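Local coordinates for protein ochratoxinase (Aspergillus niger, PDB 4C65) that hydrolyses the amide bond of the mycotoxin ochratoxin A as a zinc-dependent carboxypeptidase, releasing L-phenylalanine and ochratoxin alpha, at residues M253-I256 / S262-H265; K319-A324 / I331-D336. All coordinates share one frame; numbering follows the deposited sequence. Where two conformers were deposited one is given.

Contact 1 of 2, residues M253-I256 / S262-H265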
ATOM      1  N   MET A 253      17.079  36.340  -4.041  1.00 21.71           N
ATOM      2  CA  MET A 253      18.000  36.464  -2.910  1.00 22.47           C
ATOM      3  C   MET A 253      18.132  35.157  -2.130  1.00 21.94           C
ATOM      4  O   MET A 253      19.220  34.810  -1.692  1.00 21.88           O
ATOM      5  CB  MET A 253      17.569  37.596  -1.978  1.00 24.14           C
ATOM      6  CG  MET A 253      17.598  38.973  -2.636  1.00 25.12           C
ATOM      7  SD  MET A 253      19.261  39.474  -3.116  1.00 25.06           S
ATOM      8  CE  MET A 253      19.841  40.006  -1.510  1.00 26.43           C
ATOM      9  N   ALA A 254      17.044  34.433  -1.966  1.00 21.77           N
ATOM     10  CA  ALA A 254      17.128  33.174  -1.253  1.00 21.62           C
ATOM     11  C   ALA A 254      17.983  32.173  -2.041  1.00 20.49           C
ATOM     12  O   ALA A 254      18.755  31.410  -1.450  1.00 20.22           O
ATOM     13  CB  ALA A 254      15.740  32.609  -0.985  1.00 21.90           C
ATOM     14  N   ALA A 255      17.861  32.187  -3.366  1.00 19.76           N
ATOM     15  CA  ALA A 255      18.627  31.267  -4.209  1.00 18.70           C
ATOM     16  C   ALA A 255      20.108  31.612  -4.125  1.00 19.20           C
ATOM     17  O   ALA A 255      20.948  30.733  -4.061  1.00 18.84           O
ATOM     18  CB  ALA A 255      18.143  31.320  -5.634  1.00 18.01           C
ATOM     19  N   ILE A 256      20.426  32.896  -4.106  1.00 20.15           N
ATOM     20  CA  ILE A 256      21.818  33.344  -4.043  1.00 20.71           C
ATOM     21  C   ILE A 256      22.462  32.992  -2.697  1.00 21.59           C
ATOM     22  O   ILE A 256      23.524  32.381  -2.650  1.00 21.57           O
ATOM     23  CB  ILE A 256      21.905  34.866  -4.289  1.00 21.61           C
ATOM     24  CG1 ILE A 256      21.590  35.146  -5.768  1.00 21.02           C
ATOM     25  CG2 ILE A 256      23.275  35.409  -3.881  1.00 22.01           C
ATOM     26  CD1 ILE A 256      21.527  36.621  -6.120  1.00 22.07           C
ATOM     27  N   SER A 262      23.372  29.392 -10.897  1.00 16.66           N
ATOM     28  CA  SER A 262      22.727  29.796 -12.132  1.00 16.48           C
ATOM     29  C   SER A 262      21.302  30.208 -11.812  1.00 16.57           C
ATOM     30  O   SER A 262      20.619  29.544 -11.047  1.00 17.03           O
ATOM     31  CB  SER A 262      22.775  28.625 -13.125  1.00 16.15           C
ATOM     32  OG  SER A 262      22.061  28.908 -14.321  1.00 16.78           O
ATOM     33  N   LEU A 263      20.856  31.326 -12.350  1.00 17.04           N
ATOM     34  CA  LEU A 263      19.501  31.781 -12.101  1.00 17.21           C
ATOM     35  C   LEU A 263      18.792  31.949 -13.409  1.00 17.46           C
ATOM     36  O   LEU A 263      19.370  32.494 -14.371  1.00 16.99           O
ATOM     37  CB  LEU A 263      19.498  33.109 -11.351  1.00 17.86           C
ATOM     38  CG  LEU A 263      20.217  33.095 -10.020  1.00 18.08           C
ATOM     39  CD1 LEU A 263      20.237  34.507  -9.448  1.00 19.00           C
ATOM     40  CD2 LEU A 263      19.582  32.125  -9.045  1.00 17.88           C
ATOM     41  N   GLU A 264      17.528  31.540 -13.435  1.00 17.98           N
ATOM     42  CA  GLU A 264      16.727  31.654 -14.637  0.50 18.27           C
ATOM     43  C   GLU A 264      15.648  32.732 -14.507  1.00 19.68           C
ATOM     44  O   GLU A 264      15.077  32.897 -13.431  1.00 20.15           O
ATOM     45  CB  GLU A 264      16.112  30.305 -14.971  0.50 17.76           C
ATOM     46  CG  GLU A 264      16.949  29.129 -14.543  0.50 16.98           C
ATOM     47  CD  GLU A 264      18.175  29.086 -15.451  0.50 16.47           C
ATOM     48  OE1 GLU A 264      17.970  29.099 -16.694  0.50 16.15           O
ATOM     49  OE2 GLU A 264      19.326  29.038 -14.946  0.50 16.25           O
ATOM     50  N   HIS A 265      15.381  33.414 -15.615  1.00 20.40           N
ATOM     51  CA  HIS A 265      14.409  34.488 -15.696  1.00 22.09           C
ATOM     52  C   HIS A 265      14.897  35.735 -14.981  1.00 22.39           C
ATOM     53  O   HIS A 265      15.102  36.782 -15.610  1.00 23.28           O
ATOM     54  CB  HIS A 265      13.025  34.055 -15.173  1.00 23.45           C
ATOM     55  CG  HIS A 265      12.652  32.659 -15.554  1.00 23.51           C
ATOM     56  ND1 HIS A 265      12.541  32.255 -16.864  1.00 23.75           N
ATOM     57  CD2 HIS A 265      12.409  31.564 -14.802  1.00 23.51           C
ATOM     58  CE1 HIS A 265      12.243  30.972 -16.905  1.00 23.38           C
ATOM     59  NE2 HIS A 265      12.145  30.531 -15.664  1.00 23.67           N
TER
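Leu263 turns CG anti to its carbonyl carbon (chi1 -58°), and its methyl fork meets Ala255 and Ile256 on the preceding helix, 249-258. This is the helix-to-strand half of a beta-alpha-beta unit in the twisted TIM barrel: strand 242-246 leads into that helix, and the chain returns through strand 262-263. The two branches of Leu263 divide the work. CD2 meets CB of Ala255 at 3.8 Å, while CD1 lies 4.0 Å from CG1 of Ile256 and nearly as close to its CD1. Ile256 presents this arm because CG1 stands beside the backbone N (chi1 -71°), and the two side chains cross at about a right angle. Alanine, pointing at the strand, lets the helix come within 8.0 Å between the CA atoms of Ala255 and Leu263; the longer isoleucine starts to one side and reaches back with its end. The contact is small, 103 Å² in all, and wholly apolar. Ala244, Val246 and Ile282 and, from helix 271-280, Met277 add to the apolar surroundings of Leu263.

Ser262 and Glu264, the residues before and after Leu263, are polar and do not touch the helix. In one of its two deposited conformers, Glu264 pairs its carboxylate with Arg113 and hydrogen-bonds His69, a ligand of the first zinc ion, so there it would act as a second-shell residue. The chain then turns toward His265, a ligand of the second zinc ion, whose ND1 is hydrogen-bonded to OG1 of Thr287, consistent with metal binding through NE2.

Contact 2 of 2, residues K319-A324 / I331-D336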
ATOM      1  N   LYS A 319      14.186  45.377 -17.888  1.00 31.12           N
ATOM      2  CA  LYS A 319      15.133  46.244 -17.153  1.00 31.87           C
ATOM      3  C   LYS A 319      16.185  45.433 -16.446  1.00 30.07           C
ATOM      4  O   LYS A 319      17.360  45.788 -16.472  1.00 30.65           O
ATOM      5  CB  LYS A 319      14.455  47.083 -16.078  1.00 33.85           C
ATOM      6  CG  LYS A 319      13.507  48.169 -16.550  1.00 36.63           C
ATOM      7  CD  LYS A 319      13.080  49.074 -15.367  1.00 38.99           C
ATOM      8  CE  LYS A 319      11.977  50.035 -15.773  1.00 41.61           C
ATOM      9  NZ  LYS A 319      12.094  51.433 -15.230  1.00 44.12           N
ATOM     10  N   ALA A 320      15.761  44.334 -15.827  1.00 28.43           N
ATOM     11  CA  ALA A 320      16.673  43.452 -15.116  1.00 26.89           C
ATOM     12  C   ALA A 320      17.747  42.922 -16.053  1.00 25.59           C
ATOM     13  O   ALA A 320      18.934  42.890 -15.702  1.00 25.52           O
ATOM     14  CB  ALA A 320      15.904  42.315 -14.455  1.00 25.88           C
ATOM     15  N   TYR A 321      17.319  42.465 -17.225  1.00 24.98           N
ATOM     16  CA  TYR A 321      18.221  41.898 -18.235  1.00 23.92           C
ATOM     17  C   TYR A 321      19.194  42.947 -18.742  1.00 24.54           C
ATOM     18  O   TYR A 321      20.401  42.731 -18.756  1.00 23.82           O
ATOM     19  CB  TYR A 321      17.409  41.334 -19.417  1.00 23.50           C
ATOM     20  CG  TYR A 321      18.142  40.406 -20.378  1.00 22.12           C
ATOM     21  CD1 TYR A 321      19.372  39.809 -20.045  1.00 21.04           C
ATOM     22  CD2 TYR A 321      17.570  40.078 -21.608  1.00 21.98           C
ATOM     23  CE1 TYR A 321      20.018  38.947 -20.931  1.00 20.11           C
ATOM     24  CE2 TYR A 321      18.202  39.210 -22.494  1.00 20.93           C
ATOM     25  CZ  TYR A 321      19.411  38.640 -22.153  1.00 20.03           C
ATOM     26  OH  TYR A 321      20.017  37.788 -23.031  1.00 19.07           O
ATOM     27  N   GLN A 322      18.653  44.087 -19.151  1.00 25.98           N
ATOM     28  CA  GLN A 322      19.475  45.180 -19.664  1.00 26.92           C
ATOM     29  C   GLN A 322      20.469  45.616 -18.600  1.00 27.25           C
ATOM     30  O   GLN A 322      21.635  45.871 -18.902  1.00 27.28           O
ATOM     31  CB  GLN A 322      18.605  46.365 -20.083  1.00 28.47           C
ATOM     32  CG  GLN A 322      17.794  46.105 -21.339  1.00 28.46           C
ATOM     33  CD  GLN A 322      16.751  47.162 -21.609  1.00 30.09           C
ATOM     34  OE1 GLN A 322      16.483  48.029 -20.774  1.00 31.46           O
ATOM     35  NE2 GLN A 322      16.149  47.097 -22.770  1.00 30.38           N
ATOM     36  N   GLY A 323      19.989  45.723 -17.363  1.00 27.65           N
ATOM     37  CA  GLY A 323      20.830  46.170 -16.265  1.00 28.37           C
ATOM     38  C   GLY A 323      21.974  45.210 -16.000  1.00 27.23           C
ATOM     39  O   GLY A 323      23.103  45.636 -15.735  1.00 27.85           O
ATOM     40  N   ALA A 324      21.684  43.921 -16.084  1.00 25.94           N
ATOM     41  CA  ALA A 324      22.686  42.904 -15.837  1.00 24.95           C
ATOM     42  C   ALA A 324      23.736  42.901 -16.928  1.00 25.22           C
ATOM     43  O   ALA A 324      24.909  42.644 -16.664  1.00 24.69           O
ATOM     44  CB  ALA A 324      22.040  41.538 -15.718  1.00 23.56           C
ATOM     45  N   ILE A 331      26.512  36.274 -18.538  1.00 18.72           N
ATOM     46  CA  ILE A 331      25.240  35.881 -19.082  1.00 18.13           C
ATOM     47  C   ILE A 331      25.392  34.706 -20.028  1.00 17.29           C
ATOM     48  O   ILE A 331      26.375  34.597 -20.753  1.00 17.30           O
ATOM     49  CB  ILE A 331      24.596  37.084 -19.796  1.00 19.11           C
ATOM     50  CG1 ILE A 331      24.263  38.141 -18.751  1.00 20.26           C
ATOM     51  CG2 ILE A 331      23.316  36.697 -20.531  1.00 18.92           C
ATOM     52  CD1 ILE A 331      24.419  39.531 -19.269  1.00 21.91           C
ATOM     53  N   ALA A 332      24.404  33.818 -20.009  1.00 16.68           N
ATOM     54  CA  ALA A 332      24.279  32.783 -21.027  1.00 16.14           C
ATOM     55  C   ALA A 332      22.849  32.789 -21.525  1.00 16.50           C
ATOM     56  O   ALA A 332      21.953  33.362 -20.885  1.00 17.61           O
ATOM     57  CB  ALA A 332      24.655  31.428 -20.488  1.00 15.06           C
ATOM     58  N   LEU A 333      22.638  32.194 -22.691  1.00 15.93           N
ATOM     59  CA  LEU A 333      21.339  32.251 -23.346  1.00 15.93           C
ATOM     60  C   LEU A 333      20.552  30.960 -23.153  1.00 15.06           C
ATOM     61  O   LEU A 333      21.096  29.860 -23.245  1.00 14.43           O
ATOM     62  CB  LEU A 333      21.471  32.532 -24.856  1.00 16.15           C
ATOM     63  CG  LEU A 333      22.102  33.864 -25.224  1.00 16.79           C
ATOM     64  CD1 LEU A 333      21.939  34.128 -26.704  1.00 17.52           C
ATOM     65  CD2 LEU A 333      21.505  35.024 -24.441  1.00 17.73           C
ATOM     66  N   GLY A 334      19.254  31.131 -22.882  1.00 15.25           N
ATOM     67  CA  GLY A 334      18.316  30.038 -22.753  1.00 14.66           C
ATOM     68  C   GLY A 334      16.993  30.510 -23.251  1.00 15.28           C
ATOM     69  O   GLY A 334      16.666  31.680 -23.130  1.00 15.75           O
ATOM     70  N   THR A 335      16.210  29.581 -23.786  1.00 15.43           N
ATOM     71  CA  THR A 335      14.959  29.911 -24.480  1.00 16.27           C
ATOM     72  C   THR A 335      13.706  29.520 -23.693  1.00 16.30           C
ATOM     73  O   THR A 335      12.661  30.176 -23.790  1.00 17.31           O
ATOM     74  CB  THR A 335      14.963  29.224 -25.853  1.00 16.26           C
ATOM     75  OG1 THR A 335      16.148  29.607 -26.553  1.00 16.32           O
ATOM     76  CG2 THR A 335      13.762  29.646 -26.687  1.00 17.53           C
ATOM     77  N   ASP A 336      13.827  28.454 -22.906  1.00 15.63           N
ATOM     78  CA  ASP A 336      12.713  27.822 -22.211  1.00 15.62           C
ATOM     79  C   ASP A 336      11.740  27.234 -23.218  1.00 16.07           C
ATOM     80  O   ASP A 336      10.597  27.656 -23.328  1.00 17.10           O
ATOM     81  CB  ASP A 336      12.024  28.796 -21.267  1.00 16.26           C
ATOM     82  CG  ASP A 336      11.223  28.091 -20.171  1.00 16.27           C
ATOM     83  OD1 ASP A 336      10.908  26.895 -20.283  1.00 16.05           O
ATOM     84  OD2 ASP A 336      10.895  28.762 -19.186  1.00 16.81           O
TER
HETATM   85  O   HOH W   1      20.240  35.098 -21.000  1.00 15.86           O
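The hydroxyl of Tyr321 has CD2 of Leu333 3.4 Å away from OH and, turned some 65° from it, a water that donates to OH in a weak, long hydrogen bond. That water also lies beside the carbonyl oxygen of Ala332, but at a separation too short to trust, so the bridge to the strand backbone is doubtful in detail. Tyr321 reaches this far because CG is anti to its backbone N (chi1 -165°), which sends the ring off the helix toward the strand. The ring meets Ile331 by its edge, not its face: CG2 comes near the ring plane, 4.0 Å from CE1. A tyrosine fits here, since its flat apolar body packs among aliphatic groups while its hydroxyl can take a polar partner at the far end. Beta-branched Ile331 serves two residues at once, CG2 going to the ring and CD1 to the helix backbone, 4.1 Å from the carbonyl oxygen of Ala324. The small Ala324 side chain faces the strand, and the CA atoms of Ala324 and Ile331 are 8.1 Å apart. Ala350 of helix 344-354 touches both Tyr321 and Leu333, and the side chain of Tyr321 also touches Tyr284. Past Leu333 the chain runs on to the catalytic Asp336, placed just beyond a barrel strand as in the metal-dependent amidohydrolases.

Contact 1 closes before contact 2 opens along the chain, and their centres lie about 12 Å apart on the same parallel sheet, part of the wall of the TIM barrel. Strand 283-285 lies between strands 262-263 and 331-332 in that sheet. In both contacts, a helix packs on the strand that follows it, helix 249-258 in contact 1 and helix 304-327 in contact 2. The segments converge just beyond their strands, where CE1 of the zinc ligand His265 lies 3.5 Å from OD2 of the catalytic Asp336. Two helix-backed strands thus deliver a metal ligand and an active-site carboxylate to a single catalytic centre.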